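Local atomic coordinates of galactitol 1-phosphate 5-dehydrogenase (Escherichia coli, PDB entry 4UEJ), a protein that oxidises galactitol 1-phosphate to D-tagatose 6-phosphate with NAD(+), as a zinc-dependent homodimeric enzyme of the alcohol dehydrogenase family. Residues Ser303-Thr307 with Glu308-Ser312. Residues are numbered along the deposited sequence; the frame is centred on the assembly and turned at random.
Sequences SRLLT and ERKLS
Helix 297-307 ends in a Schellman motif: Arg309 takes a positive phi (66°), its N bonds to Leu306 O from well above the carbonyl plane, and Lys310 N meets Leu305 O at 3.0 Å, nearly along the C=O axis (164°). One residue before Leu305, Arg304 O accepts two donors, Glu308 N at 2.9 Å and Thr307 OG1 at 2.8 Å. A chi1 of 64° sets Thr307 OG1 between its backbone N and carbonyl carbon, from where it reaches that oxygen three residues back. Past the reversal, Leu311 points its side chain back toward the last helical turn. Leu311 CG lies 3.9 Å from Leu305 CB, while Leu311 CB meets Leu306 CD2 at 4.0 Å, the Leu306 and Leu311 side chains crossing at about a right angle. This small apolar cluster continues onto Ile146 of helix 143-155 and Cys179 of helix 171-182. On the outer side, Lys310 curls back through three bent torsions, passing CG over Leu305 CD2, and sets NZ 2.8 Å from Glu308 OE1. The chemistry is two-sided: leucines form an apolar patch between the helix end and those two helices, while backbone N-H groups satisfy the last carbonyls and an exposed salt bridge separately links two side chains across the turn, although Leu311 N stays buried without a partner.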
loop_
_atom_site.group_PDB
_atom_site.type_symbol
_atom_site.label_atom_id
_atom_site.label_comp_id
_atom_site.label_asym_id
_atom_site.label_seq_id
_atom_site.Cartn_x
_atom_site.Cartn_y
_atom_site.Cartn_z
ATOM N N SER A 303 -25.323 -3.361 -11.916
ATOM C CA SER A 303 -26.631 -3.502 -12.511
ATOM C C SER A 303 -27.553 -4.287 -11.579
ATOM O O SER A 303 -28.699 -3.908 -11.355
ATOM C CB SER A 303 -26.528 -4.187 -13.869
ATOM O OG SER A 303 -27.816 -4.235 -14.465
ATOM N N ARG A 304 -27.041 -5.372 -11.016
ATOM C CA ARG A 304 -27.871 -6.220 -10.171
ATOM C C ARG A 304 -28.288 -5.533 -8.885
ATOM O O ARG A 304 -29.453 -5.613 -8.500
ATOM C CB ARG A 304 -27.141 -7.518 -9.867
ATOM C CG ARG A 304 -26.993 -8.371 -11.106
ATOM C CD ARG A 304 -26.028 -9.523 -10.869
ATOM N NE ARG A 304 -25.961 -10.380 -12.046
ATOM C CZ ARG A 304 -25.318 -11.540 -12.090
ATOM N NH1 ARG A 304 -24.681 -11.989 -11.017
ATOM N NH2 ARG A 304 -25.326 -12.252 -13.206
ATOM N N LEU A 305 -27.351 -4.855 -8.230
ATOM C CA LEU A 305 -27.665 -4.136 -6.994
ATOM C C LEU A 305 -28.743 -3.086 -7.256
ATOM O O LEU A 305 -29.638 -2.883 -6.433
ATOM C CB LEU A 305 -26.412 -3.482 -6.415
ATOM C CG LEU A 305 -25.397 -4.485 -5.860
ATOM C CD1 LEU A 305 -24.147 -3.749 -5.417
ATOM C CD2 LEU A 305 -25.992 -5.277 -4.706
ATOM N N LEU A 306 -28.650 -2.415 -8.397
ATOM C CA LEU A 306 -29.671 -1.437 -8.768
ATOM C C LEU A 306 -31.023 -2.105 -8.960
ATOM O O LEU A 306 -32.046 -1.639 -8.454
ATOM C CB LEU A 306 -29.261 -0.700 -10.048
ATOM C CG LEU A 306 -28.241 0.429 -9.885
ATOM C CD1 LEU A 306 -27.644 0.850 -11.241
ATOM C CD2 LEU A 306 -28.891 1.621 -9.212
ATOM N N THR A 307 -31.042 -3.211 -9.686
ATOM C CA THR A 307 -32.316 -3.844 -9.980
ATOM C C THR A 307 -32.934 -4.404 -8.713
ATOM O O THR A 307 -34.149 -4.454 -8.588
ATOM C CB THR A 307 -32.173 -4.956 -11.019
ATOM O OG1 THR A 307 -31.343 -6.002 -10.498
ATOM C CG2 THR A 307 -31.545 -4.403 -12.255
ATOM N N GLU A 308 -32.091 -4.797 -7.765
ATOM C CA GLU A 308 -32.568 -5.366 -6.508
ATOM C C GLU A 308 -32.966 -4.303 -5.504
ATOM O O GLU A 308 -33.312 -4.629 -4.378
ATOM C CB GLU A 308 -31.496 -6.266 -5.896
ATOM C CG GLU A 308 -31.267 -7.495 -6.722
ATOM C CD GLU A 308 -30.060 -8.278 -6.294
ATOM O OE1 GLU A 308 -29.493 -8.020 -5.208
ATOM O OE2 GLU A 308 -29.684 -9.163 -7.066
ATOM N N ARG A 309 -32.891 -3.035 -5.902
ATOM C CA ARG A 309 -33.294 -1.930 -5.035
ATOM C C ARG A 309 -32.390 -1.787 -3.824
ATOM O O ARG A 309 -32.824 -1.326 -2.776
ATOM C CB ARG A 309 -34.744 -2.121 -4.553
ATOM C CG ARG A 309 -35.764 -2.296 -5.635
ATOM C CD ARG A 309 -35.564 -1.318 -6.755
ATOM N NE ARG A 309 -36.765 -1.211 -7.583
ATOM C CZ ARG A 309 -36.747 -0.949 -8.886
ATOM N NH1 ARG A 309 -35.590 -0.779 -9.515
ATOM N NH2 ARG A 309 -37.886 -0.863 -9.561
ATOM N N LYS A 310 -31.133 -2.187 -3.958
ATOM C CA LYS A 310 -30.198 -2.093 -2.844
ATOM C C LYS A 310 -29.473 -0.755 -2.860
ATOM O O LYS A 310 -28.789 -0.395 -1.905
ATOM C CB LYS A 310 -29.178 -3.232 -2.891
ATOM C CG LYS A 310 -29.760 -4.602 -3.148
ATOM C CD LYS A 310 -30.350 -5.213 -1.903
ATOM C CE LYS A 310 -29.545 -6.443 -1.468
ATOM N NZ LYS A 310 -29.595 -7.578 -2.441
ATOM N N LEU A 311 -29.601 -0.029 -3.965
ATOM C CA LEU A 311 -28.956 1.263 -4.096
ATOM C C LEU A 311 -30.007 2.352 -4.228
ATOM O O LEU A 311 -31.096 2.116 -4.743
ATOM C CB LEU A 311 -28.006 1.278 -5.300
ATOM C CG LEU A 311 -26.913 0.207 -5.345
ATOM C CD1 LEU A 311 -25.907 0.495 -6.446
ATOM C CD2 LEU A 311 -26.186 0.086 -4.007
ATOM N N SER A 312 -29.694 3.542 -3.738
ATOM C CA SER A 312 -30.627 4.649 -3.830
ATOM C C SER A 312 -29.967 5.829 -4.529
ATOM O O SER A 312 -29.011 6.398 -4.015
ATOM C CB SER A 312 -31.108 5.029 -2.426
ATOM O OG SER A 312 -31.982 6.134 -2.455
#